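Local coordinates for core protein VP7 (Bluetongue virus, PDB 1BVP), which forms, as a homotrimer, the capsomers that coat the VP3 scaffold of the viral core, and takes part in binding to host-cell surface receptors, at residues Val210-Val215 against Ala229-His234; Val149-Cys154 against Gly169-Ile174; Leu186-Ile191 against Met217-Ile222. All blocks are in the same frame, centred on the assembly; numbering follows the deposited sequence.

Contact 1: residues Val210-Val215 against Ala229-His234; sequences VSVGGV and AALHVH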
loop_
_atom_site.group_PDB
_atom_site.type_symbol
_atom_site.label_atom_id
_atom_site.label_comp_id
_atom_site.label_asym_id
_atom_site.label_seq_id
_atom_site.Cartn_x
_atom_site.Cartn_y
_atom_site.Cartn_z
ATOM N N VAL A 210 0.791 6.765 -33.930
ATOM C CA VAL A 210 -0.189 7.234 -32.948
ATOM C C VAL A 210 0.331 8.620 -32.552
ATOM O O VAL A 210 1.542 8.825 -32.397
ATOM C CB VAL A 210 -0.263 6.315 -31.694
ATOM C CG1 VAL A 210 -1.269 6.880 -30.709
ATOM C CG2 VAL A 210 -0.692 4.909 -32.091
ATOM N N SER A 211 -0.550 9.603 -32.525
ATOM C CA SER A 211 -0.120 10.936 -32.161
ATOM C C SER A 211 -1.130 11.495 -31.164
ATOM O O SER A 211 -2.339 11.157 -31.212
ATOM C CB SER A 211 0.001 11.831 -33.397
ATOM O OG SER A 211 -1.282 12.241 -33.850
ATOM N N VAL A 212 -0.618 12.275 -30.216
ATOM C CA VAL A 212 -1.460 12.868 -29.186
ATOM C C VAL A 212 -1.384 14.367 -29.330
ATOM O O VAL A 212 -0.297 14.933 -29.281
ATOM C CB VAL A 212 -1.009 12.458 -27.759
ATOM C CG1 VAL A 212 -1.945 13.084 -26.751
ATOM C CG2 VAL A 212 -1.024 10.917 -27.596
ATOM N N GLY A 213 -2.534 15.006 -29.544
ATOM C CA GLY A 213 -2.557 16.449 -29.734
ATOM C C GLY A 213 -1.633 16.914 -30.864
ATOM O O GLY A 213 -0.995 17.964 -30.760
ATOM N N GLY A 214 -1.508 16.112 -31.919
ATOM C CA GLY A 214 -0.658 16.489 -33.033
ATOM C C GLY A 214 0.787 16.038 -32.952
ATOM O O GLY A 214 1.486 16.026 -33.964
ATOM N N VAL A 215 1.267 15.701 -31.766
ATOM C CA VAL A 215 2.648 15.247 -31.639
ATOM C C VAL A 215 2.767 13.706 -31.686
ATOM O O VAL A 215 1.940 12.961 -31.159
ATOM C CB VAL A 215 3.391 15.921 -30.414
ATOM C CG1 VAL A 215 2.474 16.070 -29.226
ATOM C CG2 VAL A 215 4.631 15.119 -30.018
ATOM N N ALA A 229 -7.098 16.034 -25.628
ATOM C CA ALA A 229 -6.331 16.150 -26.871
ATOM C C ALA A 229 -6.634 14.971 -27.777
ATOM O O ALA A 229 -6.816 13.852 -27.300
ATOM C CB ALA A 229 -4.846 16.195 -26.573
ATOM N N ALA A 230 -6.634 15.212 -29.084
ATOM C CA ALA A 230 -6.935 14.160 -30.057
ATOM C C ALA A 230 -5.921 13.026 -30.095
ATOM O O ALA A 230 -4.694 13.235 -30.144
ATOM C CB ALA A 230 -7.114 14.753 -31.422
ATOM N N LEU A 231 -6.467 11.819 -30.070
ATOM C CA LEU A 231 -5.694 10.583 -30.093
ATOM C C LEU A 231 -5.873 10.086 -31.518
ATOM O O LEU A 231 -6.897 9.474 -31.860
ATOM C CB LEU A 231 -6.327 9.618 -29.106
ATOM C CG LEU A 231 -5.426 8.528 -28.601
ATOM C CD1 LEU A 231 -4.127 9.141 -28.194
ATOM C CD2 LEU A 231 -6.111 7.928 -27.417
ATOM N N HIS A 232 -4.867 10.353 -32.336
ATOM C CA HIS A 232 -4.921 10.058 -33.751
ATOM C C HIS A 232 -4.075 8.890 -34.256
ATOM O O HIS A 232 -2.841 8.913 -34.188
ATOM C CB HIS A 232 -4.542 11.345 -34.470
ATOM C CG HIS A 232 -4.800 11.323 -35.943
ATOM N ND1 HIS A 232 -6.066 11.447 -36.481
ATOM C CD2 HIS A 232 -3.948 11.227 -36.995
ATOM C CE1 HIS A 232 -5.982 11.434 -37.800
ATOM N NE2 HIS A 232 -4.709 11.302 -38.137
ATOM N N VAL A 233 -4.743 7.874 -34.796
ATOM C CA VAL A 233 -4.032 6.719 -35.340
ATOM C C VAL A 233 -3.972 6.820 -36.873
ATOM O O VAL A 233 -4.939 7.221 -37.522
ATOM C CB VAL A 233 -4.695 5.392 -34.954
ATOM C CG1 VAL A 233 -3.668 4.278 -35.067
ATOM C CG2 VAL A 233 -5.277 5.462 -33.538
ATOM N N HIS A 234 -2.817 6.498 -37.440
ATOM C CA HIS A 234 -2.612 6.557 -38.878
ATOM C C HIS A 234 -1.858 5.322 -39.397
ATOM O O HIS A 234 -0.769 4.984 -38.901
ATOM C CB HIS A 234 -1.830 7.832 -39.229
ATOM C CG HIS A 234 -1.478 7.965 -40.681
ATOM N ND1 HIS A 234 -2.331 7.582 -41.699
ATOM C CD2 HIS A 234 -0.359 8.439 -41.285
ATOM C CE1 HIS A 234 -1.753 7.812 -42.869
ATOM N NE2 HIS A 234 -0.557 8.330 -42.644
#

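Contact 2: residues Val149-Cys154 against Gly169-Ile174; sequences VTAVVC and GDVQQI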
loop_
_atom_site.group_PDB
_atom_site.type_symbol
_atom_site.label_atom_id
_atom_site.label_comp_id
_atom_site.label_asym_id
_atom_site.label_seq_id
_atom_site.Cartn_x
_atom_site.Cartn_y
_atom_site.Cartn_z
ATOM N N VAL A 149 -11.532 2.912 -39.693
ATOM C CA VAL A 149 -10.844 2.630 -38.433
ATOM C C VAL A 149 -11.939 2.363 -37.415
ATOM O O VAL A 149 -12.982 3.022 -37.444
ATOM C CB VAL A 149 -9.846 3.760 -37.949
ATOM C CG1 VAL A 149 -9.525 4.726 -39.054
ATOM C CG2 VAL A 149 -10.328 4.459 -36.706
ATOM N N THR A 150 -11.764 1.291 -36.641
ATOM C CA THR A 150 -12.705 0.911 -35.595
ATOM C C THR A 150 -11.954 0.515 -34.318
ATOM O O THR A 150 -11.099 -0.400 -34.334
ATOM C CB THR A 150 -13.631 -0.221 -36.044
ATOM O OG1 THR A 150 -14.465 0.258 -37.100
ATOM C CG2 THR A 150 -14.532 -0.668 -34.902
ATOM N N ALA A 151 -12.236 1.281 -33.253
ATOM C CA ALA A 151 -11.664 1.106 -31.915
ATOM C C ALA A 151 -12.670 0.324 -31.106
ATOM O O ALA A 151 -13.865 0.629 -31.099
ATOM C CB ALA A 151 -11.425 2.436 -31.265
ATOM N N VAL A 152 -12.183 -0.608 -30.318
ATOM C CA VAL A 152 -13.098 -1.433 -29.567
ATOM C C VAL A 152 -12.409 -1.862 -28.229
ATOM O O VAL A 152 -11.172 -1.912 -28.176
ATOM C CB VAL A 152 -13.466 -2.600 -30.557
ATOM C CG1 VAL A 152 -12.809 -3.907 -30.201
ATOM C CG2 VAL A 152 -14.901 -2.703 -30.736
ATOM N N VAL A 153 -13.166 -2.110 -27.150
ATOM C CA VAL A 153 -12.510 -2.521 -25.904
ATOM C C VAL A 153 -12.279 -4.022 -25.852
ATOM O O VAL A 153 -13.198 -4.789 -26.130
ATOM C CB VAL A 153 -13.186 -1.985 -24.523
ATOM C CG1 VAL A 153 -14.224 -0.918 -24.748
ATOM C CG2 VAL A 153 -13.712 -3.117 -23.628
ATOM N N CYS A 154 -11.068 -4.433 -25.468
ATOM C CA CYS A 154 -10.744 -5.834 -25.385
ATOM C C CYS A 154 -10.261 -6.331 -24.038
ATOM O O CYS A 154 -9.775 -7.457 -23.905
ATOM C CB CYS A 154 -9.732 -6.178 -26.452
ATOM S SG CYS A 154 -8.334 -5.135 -26.481
ATOM N N GLY A 169 -7.697 8.167 -38.351
ATOM C CA GLY A 169 -8.860 8.590 -37.586
ATOM C C GLY A 169 -8.551 8.920 -36.141
ATOM O O GLY A 169 -7.441 8.697 -35.646
ATOM N N ASP A 170 -9.523 9.535 -35.483
ATOM C CA ASP A 170 -9.398 9.929 -34.085
ATOM C C ASP A 170 -10.039 8.827 -33.258
ATOM O O ASP A 170 -11.124 8.340 -33.572
ATOM C CB ASP A 170 -10.085 11.277 -33.833
ATOM C CG ASP A 170 -9.228 12.477 -34.263
ATOM O OD1 ASP A 170 -8.052 12.296 -34.717
ATOM O OD2 ASP A 170 -9.749 13.618 -34.122
ATOM N N VAL A 171 -9.424 8.517 -32.135
ATOM C CA VAL A 171 -9.888 7.424 -31.319
ATOM C C VAL A 171 -10.335 7.792 -29.882
ATOM O O VAL A 171 -10.980 6.991 -29.197
ATOM C CB VAL A 171 -8.770 6.374 -31.385
ATOM C CG1 VAL A 171 -8.645 5.618 -30.142
ATOM C CG2 VAL A 171 -9.024 5.473 -32.536
ATOM N N GLN A 172 -10.127 9.042 -29.484
ATOM C CA GLN A 172 -10.471 9.480 -28.134
ATOM C C GLN A 172 -11.853 9.231 -27.551
ATOM O O GLN A 172 -11.957 9.008 -26.359
ATOM C CB GLN A 172 -10.194 10.951 -27.975
ATOM C CG GLN A 172 -11.033 11.786 -28.896
ATOM C CD GLN A 172 -10.259 12.251 -30.094
ATOM O OE1 GLN A 172 -9.220 11.674 -30.463
ATOM N NE2 GLN A 172 -10.718 13.343 -30.678
ATOM N N GLN A 173 -12.914 9.294 -28.345
ATOM C CA GLN A 173 -14.250 9.118 -27.790
ATOM C C GLN A 173 -14.535 7.802 -27.109
ATOM O O GLN A 173 -15.486 7.712 -26.327
ATOM C CB GLN A 173 -15.368 9.478 -28.791
ATOM C CG GLN A 173 -15.246 8.883 -30.197
ATOM C CD GLN A 173 -14.070 9.461 -31.044
ATOM O OE1 GLN A 173 -13.562 10.570 -30.790
ATOM N NE2 GLN A 173 -13.641 8.692 -32.052
ATOM N N ILE A 174 -13.722 6.784 -27.378
ATOM C CA ILE A 174 -13.926 5.451 -26.767
ATOM C C ILE A 174 -13.607 5.557 -25.261
ATOM O O ILE A 174 -14.191 4.846 -24.424
ATOM C CB ILE A 174 -13.027 4.363 -27.504
ATOM C CG1 ILE A 174 -13.240 2.954 -26.967
ATOM C CG2 ILE A 174 -11.552 4.678 -27.371
ATOM C CD1 ILE A 174 -14.547 2.359 -27.324
#

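Contact 3: residues Leu186-Ile191 against Met217-Ile222; sequences LVWRRI and MRAGRI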
loop_
_atom_site.group_PDB
_atom_site.type_symbol
_atom_site.label_atom_id
_atom_site.label_comp_id
_atom_site.label_asym_id
_atom_site.label_seq_id
_atom_site.Cartn_x
_atom_site.Cartn_y
_atom_site.Cartn_z
ATOM N N LEU A 186 -1.122 6.001 -20.965
ATOM C CA LEU A 186 -1.185 5.078 -22.067
ATOM C C LEU A 186 0.126 4.509 -22.551
ATOM O O LEU A 186 1.185 5.095 -22.346
ATOM C CB LEU A 186 -1.710 5.872 -23.258
ATOM C CG LEU A 186 -3.182 6.025 -23.535
ATOM C CD1 LEU A 186 -4.017 5.716 -22.336
ATOM C CD2 LEU A 186 -3.413 7.400 -24.048
ATOM N N VAL A 187 0.040 3.340 -23.169
ATOM C CA VAL A 187 1.173 2.782 -23.906
ATOM C C VAL A 187 0.530 2.024 -25.059
ATOM O O VAL A 187 -0.502 1.374 -24.864
ATOM C CB VAL A 187 2.291 2.009 -23.105
ATOM C CG1 VAL A 187 1.967 1.870 -21.669
ATOM C CG2 VAL A 187 2.662 0.714 -23.798
ATOM N N TRP A 188 0.981 2.325 -26.284
ATOM C CA TRP A 188 0.420 1.670 -27.490
ATOM C C TRP A 188 1.398 0.724 -28.141
ATOM O O TRP A 188 2.617 0.933 -28.119
ATOM C CB TRP A 188 -0.139 2.674 -28.521
ATOM C CG TRP A 188 0.890 3.397 -29.372
ATOM C CD1 TRP A 188 1.520 4.579 -29.089
ATOM C CD2 TRP A 188 1.430 2.956 -30.632
ATOM N NE1 TRP A 188 2.428 4.892 -30.077
ATOM C CE2 TRP A 188 2.398 3.914 -31.033
ATOM C CE3 TRP A 188 1.181 1.851 -31.468
ATOM C CZ2 TRP A 188 3.120 3.794 -32.221
ATOM C CZ3 TRP A 188 1.891 1.739 -32.647
ATOM C CH2 TRP A 188 2.854 2.704 -33.013
ATOM N N ARG A 189 0.864 -0.370 -28.657
ATOM C CA ARG A 189 1.698 -1.363 -29.312
ATOM C C ARG A 189 1.092 -1.790 -30.657
ATOM O O ARG A 189 -0.123 -1.645 -30.903
ATOM C CB ARG A 189 1.793 -2.582 -28.409
ATOM C CG ARG A 189 2.369 -2.309 -27.067
ATOM C CD ARG A 189 2.336 -3.543 -26.205
ATOM N NE ARG A 189 2.764 -3.265 -24.827
ATOM C CZ ARG A 189 1.947 -2.892 -23.833
ATOM N NH1 ARG A 189 0.645 -2.751 -24.042
ATOM N NH2 ARG A 189 2.425 -2.649 -22.621
ATOM N N ARG A 190 1.954 -2.239 -31.554
ATOM C CA ARG A 190 1.511 -2.789 -32.840
ATOM C C ARG A 190 1.143 -4.242 -32.525
ATOM O O ARG A 190 1.916 -4.926 -31.826
ATOM C CB ARG A 190 2.670 -2.824 -33.854
ATOM C CG ARG A 190 2.750 -1.604 -34.721
ATOM C CD ARG A 190 3.995 -1.601 -35.585
ATOM N NE ARG A 190 5.199 -1.182 -34.861
ATOM C CZ ARG A 190 6.214 -2.004 -34.601
ATOM N NH1 ARG A 190 6.163 -3.281 -35.018
ATOM N NH2 ARG A 190 7.252 -1.573 -33.886
ATOM N N ILE A 191 -0.048 -4.696 -32.928
ATOM C CA ILE A 191 -0.397 -6.113 -32.721
ATOM C C ILE A 191 0.229 -6.801 -33.949
ATOM O O ILE A 191 -0.279 -6.708 -35.071
ATOM C CB ILE A 191 -1.909 -6.365 -32.688
ATOM C CG1 ILE A 191 -2.571 -5.505 -31.602
ATOM C CG2 ILE A 191 -2.176 -7.843 -32.394
ATOM C CD1 ILE A 191 -4.079 -5.668 -31.522
ATOM N N MET A 217 3.886 10.012 -30.932
ATOM C CA MET A 217 4.316 9.221 -29.786
ATOM C C MET A 217 4.825 7.826 -30.149
ATOM O O MET A 217 4.186 7.109 -30.910
ATOM C CB MET A 217 3.178 9.099 -28.766
ATOM C CG MET A 217 2.537 10.435 -28.292
ATOM S SD MET A 217 3.602 11.673 -27.405
ATOM C CE MET A 217 5.111 10.657 -26.919
ATOM N N ARG A 218 5.986 7.455 -29.616
ATOM C CA ARG A 218 6.573 6.140 -29.840
ATOM C C ARG A 218 5.762 5.045 -29.169
ATOM O O ARG A 218 5.071 5.270 -28.175
ATOM C CB ARG A 218 7.962 6.070 -29.247
ATOM C CG ARG A 218 8.959 7.006 -29.860
ATOM C CD ARG A 218 10.349 6.540 -29.474
ATOM N NE ARG A 218 10.431 5.081 -29.606
ATOM C CZ ARG A 218 11.497 4.350 -29.303
ATOM N NH1 ARG A 218 12.607 4.931 -28.844
ATOM N NH2 ARG A 218 11.447 3.030 -29.460
ATOM N N ALA A 219 5.893 3.833 -29.672
ATOM C CA ALA A 219 5.174 2.724 -29.085
ATOM C C ALA A 219 6.023 2.233 -27.938
ATOM O O ALA A 219 7.241 2.453 -27.928
ATOM C CB ALA A 219 4.998 1.639 -30.085
ATOM N N GLY A 220 5.371 1.584 -26.976
ATOM C CA GLY A 220 6.057 1.014 -25.825
ATOM C C GLY A 220 6.667 1.942 -24.798
ATOM O O GLY A 220 7.573 1.547 -24.085
ATOM N N ARG A 221 6.148 3.156 -24.703
ATOM C CA ARG A 221 6.616 4.158 -23.772
ATOM C C ARG A 221 5.345 4.769 -23.205
ATOM O O ARG A 221 4.348 4.950 -23.941
ATOM C CB ARG A 221 7.418 5.251 -24.506
ATOM C CG ARG A 221 8.924 5.196 -24.281
ATOM C CD ARG A 221 9.578 4.084 -25.088
ATOM N NE ARG A 221 10.717 3.470 -24.396
ATOM C CZ ARG A 221 11.141 2.212 -24.582
ATOM N NH1 ARG A 221 10.536 1.392 -25.454
ATOM N NH2 ARG A 221 12.157 1.751 -23.851
ATOM N N ILE A 222 5.369 5.061 -21.905
ATOM C CA ILE A 222 4.216 5.667 -21.231
ATOM C C ILE A 222 3.943 7.073 -21.725
ATOM O O ILE A 222 4.849 7.898 -21.821
ATOM C CB ILE A 222 4.384 5.698 -19.694
ATOM C CG1 ILE A 222 4.408 4.274 -19.177
ATOM C CG2 ILE A 222 3.180 6.351 -19.048
ATOM C CD1 ILE A 222 4.836 4.176 -17.767
#

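Contact 1: residues Val210-Val215 against Ala229-His234
Val-210 to Val-212 run antiparallel to Leu-231 to His-234, the strand axes approaching to 4.7 Å at 159°, and the pairing centres on Ser-211 and His-232, which exchange both of their backbone hydrogen bonds. His-232 N to Ser-211 O (2.9 Å) is the straighter of the two, 167° at the hydrogen. A third bond, from Gly-213 N to Ala-230 O at 2.9 Å, carries the ladder one step past the strand.

On one face, Val-210, Val-212, Leu-231 and Val-233 form an apolar surface. Val-212 and Leu-231 lie side by side and point the same way, with CG2 of the valine 3.6 Å from CD1 of the leucine; Val-210 CG2 meets Val-233 CG1 more loosely, at 4.3 Å. Trp-225 lies against both Val-212 and Leu-231.

The opposite face is polar. Ser-211 OG rests 3.4 Å from CB of His-232, approaching the imidazole obliquely. The ring itself swings out with CG anti to the backbone N (chi1 -169°), and its ND1 is held by Asp-170 of the next strand.

Beyond Val-212 the chain reverses through Gly-213 and Gly-214, both at positive phi, and Val-212 and Val-215 exchange backbone N-H...O bonds in both directions. This is a two-residue type I' beta hairpin, 209-217, whose first strand pairs along its other edge with strand 231-234.

Contact 2: residues Val149-Cys154 against Gly169-Ile174
Ala-151 of strand 149-155 faces Val-171 and Ile-174, in the turn that follows strand 168-170, and the contact between them is made by methyl groups. CB of the alanine lies 4.1 Å from Val-171 CG2 and 4.5 Å from Ile-174 CG2, so that it meets both branched side chains. Towards one end, Val-153 and Ile-174 cross obliquely, CG1 of the valine coming within 4.2 Å of CD1 of the isoleucine. Ile-174 carries CG1 anti to its backbone N (chi1 -177°), which sends that branch towards the strand, and chi2 (71°) bends CD1 to Val-153. Towards the other end, Val-149 turns CG1 onto the backbone of Gly-169, 4.0 Å from its N, while CG2 only grazes Val-171 CG2 at 4.5 Å.

No hydrogen bond crosses the contact; those formed lie within a segment or go to neighbouring strands. Gln-173 folds its amide back so that NE2 donates to Asp-170 O at 3.0 Å, from above the carbonyl plane, and Ile-174 N bonds less closely to Val-171 O; together they tie up the bend that follows the strand. In the backbone, Thr-150 and Val-152 pair with strand 158-163, Gly-169 and Val-171 with strand 231-234.

The two segments therefore belong to different antiparallel sheets, laid one over the other in the beta sandwich of the upper VP7 domain. The layers are held here by loose van der Waals contact between methyl groups, and side-chain shape, rather than polar pairing, probably governs the fit.

Contact 3: residues Leu186-Ile191 against Met217-Ile222
Trp-188, on strand 183-195 of the beta sandwich, packs against Met-217 and Ala-219 in the connection 217-222 that leads from strand 215-217 to strand 223-225. From its CB the ring is turned between the backbone N and the carbonyl carbon (chi1 77°), which directs the indole towards this loop. CD1 comes first to the loop backbone, 3.7 Å from Arg-218 O. NE1 then donates to Met-217 O at 2.9 Å; the acceptor lies in the ring plane, whereas the N-H arrives from above the carbonyl plane, so the bond is well placed for the indole but not on a lone pair of the oxygen. Further out, the six-membered ring is covered on one face by Ala-219, whose CB stands 3.5 Å from the centroid and 12° off the normal in a CH-pi contact, with CZ2 among its nearest ring atoms. The tip, CH2, also meets Ala-219 CB, at 3.8 Å. Val-210, Ile-223 and Ile-245 touch the Trp-188 side chain as well.

The loop is bound to the strand by its backbone too. Gly-220, in a left-handed conformation (phi 69°), donates from N to Trp-188 O at 3.1 Å. Val-187 CG2 packs on Gly-220 CA, and its CG1 lies 4.2 Å from Ile-222 CG1.

At the trimer interface, Arg-190 and Ile-191 pair in parallel with a strand of the second subunit, carrying the sheet across. Arg-190 also forms a salt bridge with Glu-134 of that subunit, and Arg-189 hydrogen-bonds to its Leu-130 O and Thr-132 OG1. Where the loop rejoins the sheet, Ile-222 CA approaches Leu-186 O at 3.3 Å in a CA-H...O contact.

Overall arrangement
All three contacts belong to the beta domain, on one side of the chain's centre. Contact 1 is the middle of the small four-stranded sheet, and its centre is about 12 Å from those of both contact 2 and contact 3. It joins contact 2 through a probable hydrogen bond from Val-171 N to Leu-231 O (2.7 Å), and contact 3 through another from Met-217 N to Val-210 O (3.0 Å). Contacts 2 and 3 do not touch, their nearest atoms being about 7 Å apart, yet both link the small sheet or its connections to the larger one. Of the three, only contact 3 reaches a neighbouring subunit and lies at the subunit interface.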